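Local atomic coordinates of Ras-associated and pleckstrin homology domains-containing protein 1 (Homo sapiens, PDB entry 4GN1), a protein that mediates localized membrane signals, is implicated in regulating lamellipodial dynamics, and brings EVL and VASP to the leading edge of the cell. Residues E70-W75 / N81-M86. Sequence-based numbering, arbitrary orientation.
Sequences ENLLNW and NKLIFM
L72 meets L83 through methyl groups alone, its CD2 lying 4.0 Å from CD1 of L83, and the contact shows how a helix end and the turn after it pack on a strand. L72 also touches L6 and I8 of the neighbouring strand 5-11, so its end sits above two strands at once. A type I turn from L72 to W75, closed by the bond from W75 N to L72 O (2.9 Å), then brings the indole back beneath the leucine. CD2 of L72 rests 3.6 Å above the plane of the W75 ring, toward its rim.

W75 is thus the filling of a sandwich, for N81 covers the opposite face with CB and the amide nitrogen. CB of N81 stands 3.3 Å from the centroid of the six-membered ring of W75, only 4° off the normal, a CH-pi contact, and N81 ND2 lies over the pyrrole part, 3.4 Å from W75 CD1. The amide is upright on the indole, the two planes 89° apart, and it is held there from outside: OD1 accepts from S54 N and ND2 donates to Q211 of the PH domain. The first torsion of W75, with CG anti to the carbonyl carbon (chi1 -74°), swings its indole beside the backbone N, toward 81-86, where W75 CZ2 meets L83 CD1 at 3.5 Å. The ring packs between L72 and N81 while its NE1 is satisfied by E51 on strand 47-53. Helix 68-72, its turn and strand 83-87 belong to the ubiquitin-like fold of the Ras-associating domain, where the indole packs the turn after the helix against the residues that lead into strand 83-87, which pairs in parallel with 5-11.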
loop_
_atom_site.group_PDB
_atom_site.type_symbol
_atom_site.label_atom_id
_atom_site.label_comp_id
_atom_site.label_asym_id
_atom_site.label_seq_id
_atom_site.Cartn_x
_atom_site.Cartn_y
_atom_site.Cartn_z
ATOM N N GLU A 70 2.672 16.898 -5.225
ATOM C CA GLU A 70 2.417 17.043 -3.787
ATOM C C GLU A 70 3.098 15.977 -2.946
ATOM O O GLU A 70 3.575 16.256 -1.850
ATOM C CB GLU A 70 0.910 17.125 -3.518
ATOM C CG GLU A 70 0.364 16.519 -2.230
ATOM C CD GLU A 70 -1.168 16.445 -2.288
ATOM O OE1 GLU A 70 -1.771 15.397 -2.007
ATOM O OE2 GLU A 70 -1.786 17.437 -2.698
ATOM N N ASN A 71 3.170 14.761 -3.459
ATOM C CA ASN A 71 3.844 13.730 -2.719
ATOM C C ASN A 71 5.352 13.928 -2.711
ATOM O O ASN A 71 6.019 13.676 -1.695
ATOM C CB ASN A 71 3.440 12.373 -3.248
ATOM C CG ASN A 71 2.120 11.919 -2.658
ATOM O OD1 ASN A 71 2.012 11.708 -1.458
ATOM N ND2 ASN A 71 1.111 11.795 -3.484
ATOM N N LEU A 72 5.868 14.427 -3.832
ATOM C CA LEU A 72 7.289 14.604 -4.010
ATOM C C LEU A 72 7.826 15.702 -3.110
ATOM O O LEU A 72 8.971 15.610 -2.669
ATOM C CB LEU A 72 7.642 14.903 -5.466
ATOM C CG LEU A 72 7.499 13.845 -6.561
ATOM C CD1 LEU A 72 8.174 14.371 -7.821
ATOM C CD2 LEU A 72 8.074 12.477 -6.192
ATOM N N LEU A 73 7.018 16.727 -2.841
ATOM C CA LEU A 73 7.402 17.777 -1.901
ATOM C C LEU A 73 7.687 17.237 -0.484
ATOM O O LEU A 73 8.414 17.870 0.270
ATOM C CB LEU A 73 6.357 18.896 -1.840
ATOM C CG LEU A 73 6.126 19.668 -3.133
ATOM C CD1 LEU A 73 5.056 20.733 -2.979
ATOM C CD2 LEU A 73 7.418 20.268 -3.661
ATOM N N ASN A 74 7.126 16.080 -0.137
ATOM C CA ASN A 74 7.511 15.397 1.082
ATOM C C ASN A 74 8.942 14.879 1.135
ATOM O O ASN A 74 9.425 14.517 2.183
ATOM C CB ASN A 74 6.558 14.255 1.359
ATOM C CG ASN A 74 5.197 14.743 1.736
ATOM O OD1 ASN A 74 5.053 15.789 2.365
ATOM N ND2 ASN A 74 4.186 14.001 1.353
ATOM N N TRP A 75 9.627 14.841 0.014
ATOM C CA TRP A 75 10.978 14.296 -0.004
ATOM C C TRP A 75 11.928 15.280 0.613
ATOM O O TRP A 75 11.661 16.480 0.589
ATOM C CB TRP A 75 11.375 13.995 -1.443
ATOM C CG TRP A 75 10.703 12.772 -2.046
ATOM C CD1 TRP A 75 9.571 12.083 -1.588
ATOM C CD2 TRP A 75 11.099 12.068 -3.294
ATOM N NE1 TRP A 75 9.271 11.029 -2.423
ATOM C CE2 TRP A 75 10.142 10.969 -3.466
ATOM C CE3 TRP A 75 12.120 12.237 -4.236
ATOM C CZ2 TRP A 75 10.231 10.081 -4.521
ATOM C CZ3 TRP A 75 12.194 11.346 -5.307
ATOM C CH2 TRP A 75 11.267 10.285 -5.442
ATOM N N ASN A 81 15.456 8.958 -2.651
ATOM C CA ASN A 81 14.254 8.256 -3.077
ATOM C C ASN A 81 14.212 8.112 -4.605
ATOM O O ASN A 81 14.662 8.996 -5.330
ATOM C CB ASN A 81 13.013 9.026 -2.607
ATOM C CG ASN A 81 12.832 8.992 -1.099
ATOM O OD1 ASN A 81 13.545 8.275 -0.382
ATOM N ND2 ASN A 81 11.863 9.762 -0.616
ATOM N N LYS A 82 13.657 7.007 -5.080
ATOM C CA LYS A 82 13.517 6.786 -6.514
ATOM C C LYS A 82 12.053 6.636 -6.912
ATOM O O LYS A 82 11.203 6.201 -6.115
ATOM C CB LYS A 82 14.268 5.525 -6.935
ATOM C CG LYS A 82 15.755 5.553 -6.670
ATOM C CD LYS A 82 16.392 4.280 -7.207
ATOM C CE LYS A 82 17.919 4.323 -7.131
ATOM N NZ LYS A 82 18.508 2.993 -7.497
ATOM N N LEU A 83 11.769 7.003 -8.150
ATOM C CA LEU A 83 10.505 6.713 -8.762
ATOM C C LEU A 83 10.766 5.558 -9.699
ATOM O O LEU A 83 11.813 5.511 -10.362
ATOM C CB LEU A 83 10.005 7.921 -9.529
ATOM C CG LEU A 83 8.873 8.787 -8.952
ATOM C CD1 LEU A 83 8.767 8.760 -7.434
ATOM C CD2 LEU A 83 8.933 10.215 -9.464
ATOM N N ILE A 84 9.831 4.612 -9.734
ATOM C CA ILE A 84 9.978 3.450 -10.574
ATOM C C ILE A 84 8.691 3.152 -11.340
ATOM O O ILE A 84 7.611 3.004 -10.751
ATOM C CB ILE A 84 10.409 2.197 -9.774
ATOM C CG1 ILE A 84 11.532 2.533 -8.795
ATOM C CG2 ILE A 84 10.848 1.091 -10.727
ATOM C CD1 ILE A 84 12.126 1.342 -8.059
ATOM N N PHE A 85 8.841 3.024 -12.655
ATOM C CA PHE A 85 7.753 2.699 -13.545
ATOM C C PHE A 85 7.869 1.238 -13.926
ATOM O O PHE A 85 8.781 0.866 -14.639
ATOM C CB PHE A 85 7.837 3.592 -14.772
ATOM C CG PHE A 85 6.868 3.242 -15.848
ATOM C CD1 PHE A 85 5.505 3.447 -15.670
ATOM C CD2 PHE A 85 7.313 2.731 -17.037
ATOM C CE1 PHE A 85 4.606 3.139 -16.676
ATOM C CE2 PHE A 85 6.424 2.420 -18.050
ATOM C CZ PHE A 85 5.073 2.624 -17.874
ATOM N N MET A 86 6.960 0.416 -13.412
ATOM C CA MET A 86 6.944 -1.044 -13.642
ATOM C C MET A 86 5.531 -1.601 -13.477
ATOM O O MET A 86 4.693 -0.995 -12.833
ATOM C CB MET A 86 7.867 -1.777 -12.657
ATOM C CG MET A 86 7.588 -1.469 -11.188
ATOM S SD MET A 86 8.829 -2.136 -10.042
ATOM C CE MET A 86 9.016 -3.793 -10.728
#